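Local atomic coordinates of thymidylate kinase (PDB entry 3LD9), a protein that probably catalyses the ATP-dependent phosphorylation of dTMP to dTDP, a step shared by the de novo and salvage routes to dTTP. Residues V51-L56 and Q106-I111; I116-A121 and D181-I186; V144-T149 and P191-V196. One frame throughout, in Å; residues are numbered along the deposited sequence. Where two conformers were deposited one is given.

Contact 1: V51-L56 and Q106-I111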
loop_
_atom_site.group_PDB
_atom_site.type_symbol
_atom_site.label_atom_id
_atom_site.label_comp_id
_atom_site.label_asym_id
_atom_site.label_seq_id
_atom_site.Cartn_x
_atom_site.Cartn_y
_atom_site.Cartn_z
ATOM N N VAL A 51 -2.576 22.347 -9.434
ATOM C CA VAL A 51 -1.828 21.329 -8.689
ATOM C C VAL A 51 -2.490 19.957 -8.752
ATOM O O VAL A 51 -1.803 18.946 -8.762
ATOM C CB VAL A 51 -1.584 21.728 -7.187
ATOM C CG1 VAL A 51 -0.649 22.899 -7.101
ATOM C CG2 VAL A 51 -2.895 22.050 -6.449
ATOM N N ASN A 52 -3.816 19.920 -8.814
ATOM C CA ASN A 52 -4.555 18.647 -8.817
ATOM C C ASN A 52 -4.328 17.827 -10.090
ATOM O O ASN A 52 -4.534 16.614 -10.107
ATOM C CB ASN A 52 -6.060 18.894 -8.646
ATOM C CG ASN A 52 -6.415 19.503 -7.283
ATOM O OD1 ASN A 52 -5.637 19.415 -6.320
ATOM N ND2 ASN A 52 -7.599 20.121 -7.199
ATOM N N ASN A 53 -3.903 18.510 -11.149
ATOM C CA ASN A 53 -3.807 17.929 -12.455
ATOM C C ASN A 53 -2.385 17.565 -12.856
ATOM O O ASN A 53 -2.146 17.198 -14.007
ATOM C CB ASN A 53 -4.481 18.883 -13.449
ATOM C CG ASN A 53 -5.963 19.063 -13.127
ATOM O OD1 ASN A 53 -6.661 18.073 -12.929
ATOM N ND2 ASN A 53 -6.427 20.320 -13.005
ATOM N N VAL A 54 -1.459 17.645 -11.897
ATOM C CA VAL A 54 -0.050 17.313 -12.126
ATOM C C VAL A 54 0.408 16.386 -11.016
ATOM O O VAL A 54 0.300 16.709 -9.823
ATOM C CB VAL A 54 0.853 18.574 -12.177
ATOM C CG1 VAL A 54 2.332 18.229 -12.447
ATOM C CG2 VAL A 54 0.338 19.545 -13.226
ATOM N N VAL A 55 0.861 15.201 -11.418
ATOM C CA VAL A 55 1.272 14.166 -10.505
ATOM C C VAL A 55 2.776 14.001 -10.659
ATOM O O VAL A 55 3.253 13.640 -11.721
ATOM C CB VAL A 55 0.563 12.831 -10.848
ATOM C CG1 VAL A 55 1.093 11.684 -9.959
ATOM C CG2 VAL A 55 -0.977 12.969 -10.726
ATOM N N LEU A 56 3.531 14.316 -9.616
ATOM C CA LEU A 56 4.991 14.151 -9.638
ATOM C C LEU A 56 5.301 12.866 -8.908
ATOM O O LEU A 56 4.862 12.689 -7.788
ATOM C CB LEU A 56 5.702 15.319 -8.936
ATOM C CG LEU A 56 7.247 15.233 -8.885
ATOM C CD1 LEU A 56 7.822 15.191 -10.291
ATOM C CD2 LEU A 56 7.840 16.417 -8.104
ATOM N N GLN A 106 -7.510 9.750 -15.788
ATOM C CA GLN A 106 -8.177 10.953 -15.328
ATOM C C GLN A 106 -7.704 12.179 -16.092
ATOM O O GLN A 106 -7.988 13.306 -15.699
ATOM C CB GLN A 106 -7.915 11.144 -13.837
ATOM C CG GLN A 106 -8.606 10.101 -12.975
ATOM C CD GLN A 106 -7.902 9.856 -11.637
ATOM O OE1 GLN A 106 -7.803 10.751 -10.791
ATOM N NE2 GLN A 106 -7.449 8.627 -11.430
ATOM N N LYS A 107 -6.948 11.960 -17.162
ATOM C CA LYS A 107 -6.564 13.022 -18.061
ATOM C C LYS A 107 -5.555 13.993 -17.440
ATOM O O LYS A 107 -5.485 15.148 -17.864
ATOM C CB LYS A 107 -7.830 13.784 -18.542
ATOM N N LYS A 108 -4.776 13.534 -16.453
ATOM C CA LYS A 108 -3.775 14.371 -15.765
ATOM C C LYS A 108 -2.417 14.274 -16.417
ATOM O O LYS A 108 -2.174 13.410 -17.240
ATOM C CB LYS A 108 -3.654 13.981 -14.295
ATOM C CG LYS A 108 -4.964 14.090 -13.560
ATOM C CD LYS A 108 -4.884 13.653 -12.102
ATOM C CE LYS A 108 -6.179 14.048 -11.391
ATOM N NZ LYS A 108 -6.268 13.458 -10.035
ATOM N N ILE A 109 -1.536 15.187 -16.043
ATOM C CA ILE A 109 -0.141 15.155 -16.455
ATOM C C ILE A 109 0.673 14.387 -15.383
ATOM O O ILE A 109 0.630 14.724 -14.175
ATOM C CB ILE A 109 0.423 16.605 -16.587
ATOM C CG1 ILE A 109 -0.305 17.405 -17.684
ATOM C CG2 ILE A 109 1.934 16.609 -16.848
ATOM C CD1 ILE A 109 -0.317 18.950 -17.416
ATOM N N VAL A 110 1.398 13.363 -15.812
ATOM C CA VAL A 110 2.296 12.637 -14.921
ATOM C C VAL A 110 3.748 12.947 -15.286
ATOM O O VAL A 110 4.133 12.833 -16.445
ATOM C CB VAL A 110 2.059 11.107 -15.011
ATOM C CG1 VAL A 110 3.143 10.329 -14.222
ATOM C CG2 VAL A 110 0.620 10.729 -14.567
ATOM N N ILE A 111 4.545 13.317 -14.292
ATOM C CA ILE A 111 5.985 13.504 -14.458
ATOM C C ILE A 111 6.698 12.462 -13.588
ATOM O O ILE A 111 6.549 12.477 -12.380
ATOM C CB ILE A 111 6.420 14.944 -14.032
ATOM C CG1 ILE A 111 5.669 15.997 -14.847
ATOM C CG2 ILE A 111 7.929 15.141 -14.208
ATOM C CD1 ILE A 111 5.735 17.457 -14.280
HETATM O O HOH W 1 -3.823 14.138 -8.221
#
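Asn52 meets Lys108 through its backbone carbonyl: the extended lysine chain brings CE to 3.3 Å from Asn52 O, and a water that donates to that oxygen and accepts from Lys108 NZ bridges the two. The ammonium group also donates to Gln106 OE1 at 3.2 Å, so a long, flexible residue suits this partly exposed end of the pairing, where its methylenes pack and its charge stays hydrated. The amide of Asn52 serves elsewhere, with OD1 bonded to Arg58 of the second subunit. Asn53 O accepts from Ile109 N at 2.9 Å, the first bond of a parallel pairing, while its ND2 binds Tyr49 O. At Val54 the side chain turns to the face shared with Ile109 and Ile111; CG1, anti to the backbone N (chi1 -179°), meets Ile111 CD1 at 3.9 Å. Val55 has its side chain on the other face with Val110, and both of its backbone polar atoms turn to strand 109-113: N donates to Ile109 O (2.8 Å) and O accepts from Ile111 N (2.9 Å), the latter almost straight at 174°. Leu56 ends the walk with CD1 against Ile111 CG2. Beta-branched residues favour such extended backbone. This is an edge pairing of a parallel 2-3-1-4-5 sheet, as in P-loop kinases, with strand 109-113 between strands 54-58 and 22-27; helix 34-49 packs on the Val54 and Leu56 face, helix 81-105 on Val55 and Val110.

Contact 2: I116-A121 and D181-I186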
loop_
_atom_site.group_PDB
_atom_site.type_symbol
_atom_site.label_atom_id
_atom_site.label_comp_id
_atom_site.label_asym_id
_atom_site.label_seq_id
_atom_site.Cartn_x
_atom_site.Cartn_y
_atom_site.Cartn_z
ATOM N N ILE A 116 11.665 3.667 -17.560
ATOM C CA ILE A 116 12.134 2.542 -18.341
ATOM C C ILE A 116 13.520 2.735 -18.963
ATOM O O ILE A 116 14.215 1.759 -19.167
ATOM C CB ILE A 116 11.155 2.174 -19.496
ATOM C CG1 ILE A 116 11.052 3.317 -20.535
ATOM C CG2 ILE A 116 9.791 1.741 -18.930
ATOM C CD1 ILE A 116 9.999 3.079 -21.605
ATOM N N ASP A 117 13.912 3.968 -19.284
ATOM C CA ASP A 117 15.208 4.144 -19.946
ATOM C C ASP A 117 16.388 4.017 -18.959
ATOM O O ASP A 117 17.453 3.535 -19.332
ATOM C CB ASP A 117 15.259 5.471 -20.727
ATOM C CG ASP A 117 14.136 5.587 -21.729
ATOM O OD1 ASP A 117 13.963 4.643 -22.546
ATOM O OD2 ASP A 117 13.411 6.599 -21.676
ATOM N N SER A 118 16.201 4.436 -17.709
ATOM C CA SER A 118 17.232 4.174 -16.699
ATOM C C SER A 118 17.579 2.683 -16.629
ATOM O O SER A 118 18.733 2.315 -16.474
ATOM C CB SER A 118 16.810 4.698 -15.317
ATOM O OG SER A 118 16.985 6.142 -15.304
ATOM N N THR A 119 16.566 1.839 -16.745
ATOM C CA THR A 119 16.762 0.395 -16.608
ATOM C C THR A 119 17.596 -0.170 -17.723
ATOM O O THR A 119 18.473 -0.985 -17.473
ATOM C CB THR A 119 15.427 -0.361 -16.521
ATOM O OG1 THR A 119 14.579 0.316 -15.600
ATOM C CG2 THR A 119 15.668 -1.761 -16.028
ATOM N N ILE A 120 17.363 0.268 -18.952
ATOM C CA ILE A 120 18.229 -0.123 -20.087
ATOM C C ILE A 120 19.659 0.378 -19.904
ATOM O O ILE A 120 20.636 -0.368 -20.095
ATOM C CB ILE A 120 17.671 0.431 -21.439
ATOM C CG1 ILE A 120 16.448 -0.389 -21.879
ATOM C CG2 ILE A 120 18.739 0.422 -22.502
ATOM C CD1 ILE A 120 16.832 -1.733 -22.540
ATOM N N ALA A 121 19.796 1.647 -19.525
ATOM C CA ALA A 121 21.124 2.222 -19.362
ATOM C C ALA A 121 21.908 1.578 -18.215
ATOM O O ALA A 121 23.066 1.237 -18.374
ATOM C CB ALA A 121 21.037 3.773 -19.193
ATOM N N ASP A 181 26.693 5.833 -22.755
ATOM C CA ASP A 181 26.444 5.300 -24.092
ATOM C C ASP A 181 25.025 4.769 -24.235
ATOM O O ASP A 181 24.383 4.993 -25.242
ATOM C CB ASP A 181 27.420 4.172 -24.419
ATOM C CG ASP A 181 28.812 4.675 -24.773
ATOM O OD1 ASP A 181 28.987 5.865 -25.155
ATOM O OD2 ASP A 181 29.731 3.844 -24.640
ATOM N N GLY A 182 24.545 4.064 -23.224
ATOM C CA GLY A 182 23.162 3.556 -23.218
ATOM C C GLY A 182 22.095 4.638 -23.395
ATOM O O GLY A 182 21.205 4.524 -24.230
ATOM N N PHE A 183 22.214 5.716 -22.648
ATOM C CA PHE A 183 21.309 6.840 -22.846
ATOM C C PHE A 183 21.355 7.430 -24.262
ATOM O O PHE A 183 20.315 7.797 -24.806
ATOM C CB PHE A 183 21.551 7.927 -21.796
ATOM C CG PHE A 183 21.045 7.555 -20.420
ATOM C CD1 PHE A 183 19.715 7.218 -20.226
ATOM C CD2 PHE A 183 21.891 7.564 -19.328
ATOM C CE1 PHE A 183 19.250 6.886 -18.984
ATOM C CE2 PHE A 183 21.431 7.225 -18.081
ATOM C CZ PHE A 183 20.094 6.895 -17.901
ATOM N N TYR A 184 22.530 7.496 -24.871
ATOM C CA TYR A 184 22.633 8.047 -26.226
ATOM C C TYR A 184 21.990 7.127 -27.258
ATOM O O TYR A 184 21.261 7.594 -28.140
ATOM C CB TYR A 184 24.085 8.315 -26.617
ATOM C CG TYR A 184 24.735 9.510 -25.944
ATOM C CD1 TYR A 184 23.980 10.584 -25.446
ATOM C CD2 TYR A 184 26.121 9.587 -25.847
ATOM C CE1 TYR A 184 24.604 11.686 -24.842
ATOM C CE2 TYR A 184 26.742 10.673 -25.254
ATOM C CZ TYR A 184 25.993 11.710 -24.755
ATOM O OH TYR A 184 26.638 12.764 -24.161
ATOM N N ASP A 185 22.252 5.827 -27.148
ATOM C CA ASP A 185 21.616 4.852 -28.037
ATOM C C ASP A 185 20.099 4.854 -27.909
ATOM O O ASP A 185 19.407 4.720 -28.910
ATOM C CB ASP A 185 22.143 3.437 -27.784
ATOM C CG ASP A 185 23.564 3.266 -28.235
ATOM O OD1 ASP A 185 24.067 4.139 -28.980
ATOM O OD2 ASP A 185 24.184 2.266 -27.844
ATOM N N ILE A 186 19.580 4.993 -26.697
ATOM C CA ILE A 186 18.119 5.073 -26.508
ATOM C C ILE A 186 17.565 6.313 -27.244
ATOM O O ILE A 186 16.517 6.242 -27.911
ATOM C CB ILE A 186 17.727 5.118 -25.013
ATOM C CG1 ILE A 186 18.084 3.807 -24.321
ATOM C CG2 ILE A 186 16.193 5.411 -24.827
ATOM C CD1 ILE A 186 17.974 3.883 -22.837
#
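This is a buried helix-helix packing contact: helix 116-126 meets helix 173-189 with the short segments inclined at 128° and their axes 8.8 Å apart. The approach is consistent with the two smallest residues, Ala121 and Gly182, meeting here: their CA atoms lie 4.6 Å apart, and Gly182 has no side chain to stand between them. Ala121 CB sits over the centre of one face of the Phe183 ring, 3.5 Å from the centroid, in a CH-pi contact, so a small methyl opposite a flat ring gives close packing. Phe183 CZ also comes near Ser118 OG, which is bonded to Arg114. One turn further along, Ile186 reaches between Asp117 and Ile120. Its CD1 touches Ile120 CG2 at 3.6 Å, whereas CG2, anti to the backbone N, lies 3.3 Å from Asp117 OD1. Phe183 also touches the predicted ATP-binding loop that contains Gly28, which places the contact beside the probable nucleotide site. Between the two segments the cohesion is apolar and depends on shape. The one charged side chain that touches across the contact, that of Asp117, is salt-bridged to Arg193, which probably offsets the cost of burying it.

Contact 3: V144-T149 and P191-V196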
loop_
_atom_site.group_PDB
_atom_site.type_symbol
_atom_site.label_atom_id
_atom_site.label_comp_id
_atom_site.label_asym_id
_atom_site.label_seq_id
_atom_site.Cartn_x
_atom_site.Cartn_y
_atom_site.Cartn_z
ATOM N N VAL A 144 1.320 1.972 -21.537
ATOM C CA VAL A 144 1.370 3.328 -22.020
ATOM C C VAL A 144 2.824 3.793 -21.846
ATOM O O VAL A 144 3.348 3.751 -20.731
ATOM C CB VAL A 144 0.435 4.259 -21.214
ATOM C CG1 VAL A 144 0.524 5.685 -21.731
ATOM C CG2 VAL A 144 -1.020 3.778 -21.283
ATOM N N TYR A 145 3.476 4.190 -22.938
ATOM C CA TYR A 145 4.843 4.699 -22.883
ATOM C C TYR A 145 4.860 6.224 -22.703
ATOM O O TYR A 145 3.872 6.893 -22.965
ATOM C CB TYR A 145 5.641 4.270 -24.129
ATOM C CG TYR A 145 6.025 2.795 -24.108
ATOM C CD1 TYR A 145 7.322 2.397 -23.846
ATOM C CD2 TYR A 145 5.072 1.794 -24.329
ATOM C CE1 TYR A 145 7.671 1.056 -23.826
ATOM C CE2 TYR A 145 5.424 0.429 -24.298
ATOM C CZ TYR A 145 6.720 0.074 -24.043
ATOM O OH TYR A 145 7.090 -1.271 -23.999
ATOM N N PRO A 146 5.976 6.781 -22.218
ATOM C CA PRO A 146 6.021 8.236 -22.111
ATOM C C PRO A 146 5.794 8.944 -23.447
ATOM O O PRO A 146 6.301 8.522 -24.477
ATOM C CB PRO A 146 7.449 8.509 -21.622
ATOM C CG PRO A 146 7.899 7.253 -21.008
ATOM C CD PRO A 146 7.263 6.176 -21.835
ATOM N N ASP A 147 5.048 10.039 -23.403
ATOM C CA ASP A 147 4.865 10.910 -24.560
ATOM C C ASP A 147 6.135 11.694 -24.853
ATOM O O ASP A 147 6.435 11.991 -25.993
ATOM C CB ASP A 147 3.715 11.883 -24.283
ATOM C CG ASP A 147 2.394 11.174 -24.108
ATOM O OD1 ASP A 147 1.988 10.508 -25.095
ATOM O OD2 ASP A 147 1.770 11.270 -23.000
ATOM N N ILE A 148 6.868 12.067 -23.810
ATOM C CA ILE A 148 8.068 12.880 -23.964
ATOM C C ILE A 148 9.019 12.471 -22.869
ATOM O O ILE A 148 8.615 12.384 -21.724
ATOM C CB ILE A 148 7.769 14.408 -23.771
ATOM C CG1 ILE A 148 6.799 14.917 -24.836
ATOM C CG2 ILE A 148 9.068 15.227 -23.840
ATOM C CD1 ILE A 148 6.315 16.368 -24.604
ATOM N N THR A 149 10.278 12.233 -23.219
ATOM C CA THR A 149 11.321 11.871 -22.256
ATOM C C THR A 149 12.506 12.813 -22.408
ATOM O O THR A 149 13.079 12.929 -23.488
ATOM C CB THR A 149 11.798 10.431 -22.501
ATOM O OG1 THR A 149 10.737 9.528 -22.198
ATOM C CG2 THR A 149 13.021 10.066 -21.645
ATOM N N PRO A 191 13.819 8.712 -31.393
ATOM C CA PRO A 191 13.860 10.147 -31.647
ATOM C C PRO A 191 12.519 10.885 -31.464
ATOM O O PRO A 191 12.510 12.086 -31.164
ATOM C CB PRO A 191 14.287 10.203 -33.099
ATOM C CG PRO A 191 13.746 8.961 -33.679
ATOM C CD PRO A 191 13.932 7.941 -32.643
ATOM N N HIS A 192 11.409 10.181 -31.670
ATOM C CA HIS A 192 10.078 10.748 -31.460
ATOM C C HIS A 192 9.880 11.129 -29.996
ATOM O O HIS A 192 9.436 12.230 -29.670
ATOM C CB HIS A 192 9.021 9.714 -31.855
ATOM C CG HIS A 192 9.209 8.383 -31.198
ATOM N ND1 HIS A 192 10.267 7.550 -31.491
ATOM C CD2 HIS A 192 8.478 7.745 -30.254
ATOM C CE1 HIS A 192 10.177 6.456 -30.761
ATOM N NE2 HIS A 192 9.104 6.552 -29.997
ATOM N N ARG A 193 10.286 10.223 -29.118
ATOM C CA ARG A 193 9.934 10.284 -27.716
ATOM C C ARG A 193 10.966 11.075 -26.913
ATOM O O ARG A 193 10.596 11.874 -26.072
ATOM C CB ARG A 193 9.826 8.861 -27.182
ATOM C CG ARG A 193 9.640 8.777 -25.684
ATOM C CD ARG A 193 9.189 7.413 -25.260
ATOM N NE ARG A 193 10.215 6.382 -25.360
ATOM C CZ ARG A 193 11.203 6.197 -24.485
ATOM N NH1 ARG A 193 11.355 7.007 -23.433
ATOM N NH2 ARG A 193 12.053 5.200 -24.669
ATOM N N CYS A 194 12.255 10.854 -27.197
ATOM C CA CYS A 194 13.331 11.302 -26.327
ATOM C C CYS A 194 13.936 12.571 -26.837
ATOM O O CYS A 194 13.971 12.802 -28.034
ATOM C CB CYS A 194 14.425 10.238 -26.244
ATOM S SG CYS A 194 13.920 8.674 -25.514
ATOM N N HIS A 195 14.402 13.400 -25.922
ATOM C CA HIS A 195 15.056 14.646 -26.257
ATOM C C HIS A 195 16.256 14.792 -25.357
ATOM O O HIS A 195 16.115 14.868 -24.130
ATOM C CB HIS A 195 14.115 15.810 -26.032
ATOM C CG HIS A 195 12.880 15.736 -26.868
ATOM N ND1 HIS A 195 12.779 16.349 -28.100
ATOM C CD2 HIS A 195 11.701 15.101 -26.663
ATOM C CE1 HIS A 195 11.588 16.103 -28.612
ATOM N NE2 HIS A 195 10.911 15.354 -27.759
ATOM N N VAL A 196 17.440 14.802 -25.956
ATOM C CA VAL A 196 18.659 14.984 -25.195
ATOM C C VAL A 196 18.848 16.468 -24.989
ATOM O O VAL A 196 18.860 17.230 -25.953
ATOM C CB VAL A 196 19.869 14.355 -25.895
ATOM C CG1 VAL A 196 21.133 14.598 -25.093
ATOM C CG2 VAL A 196 19.635 12.880 -26.073
HETATM O O HOH W 2 8.410 13.743 -27.722
#
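Arg193 crosses Pro146 and Thr149 at a slant, and its side chain can be followed outward from CB. CG stands anti to the backbone N (chi1 172°), which carries the chain toward the 144-149 segment; there CG lies 3.6 Å from Pro146 O. CD comes closer to the same oxygen, at 3.2 Å, and also packs on the proline ring. A bend at chi3 (72°) then turns the guanidinium toward Thr149, whose OG1 lies at the group's edge, near its plane, and accepts from NH1 at 2.9 Å. Cys194 SG lies over one face of the guanidinium, toward its rim. Arginine suits the place because its methylenes can pack while NH1 serves two partners, the second being the salt-bridged Asp117. Threonine offers a hydroxyl, also bonded to Thr25, and a beta-branched side chain that favours the extended strand backbone. Its backbone makes the parallel pairing: Thr149 N donates to Arg193 O at 2.9 Å, and Thr149 O accepts from His195 N at 2.8 Å. A water at the edge of the His195 ring lies 3.0 Å from NE2 and near Asp147 O and His192 O. The parallel bridge of Thr149 with Cys194 joins outermost strand 194-198 to strand 148-153, and helix 173-189 links the two. Ile116 and Asp117 meet Pro146 and Thr149, while Ile186 packs on Arg193 and Cys194, on the same face as Thr149.

From the N terminus, contact 1 comes first: it closes a 49-residue loop, mostly helix, by pairing strands 54-58 and 109-113. The chain then leaves strand 109-113 for helix 116-126, where contact 2 opens, so contact 1 is in series with the other two. Contact 2 closes over 59 residues and contact 3 over 41, and these two cross, their segments alternating: 116-121, 144-149, 181-186, 191-196. They touch directly, by Ile116 packing on Tyr145 and Ile186 on Cys194. Contacts 1 and 3 lie toward opposite outer strands of one parallel sheet, their centres about 17 Å apart, while contact 2 joins two helices beside it.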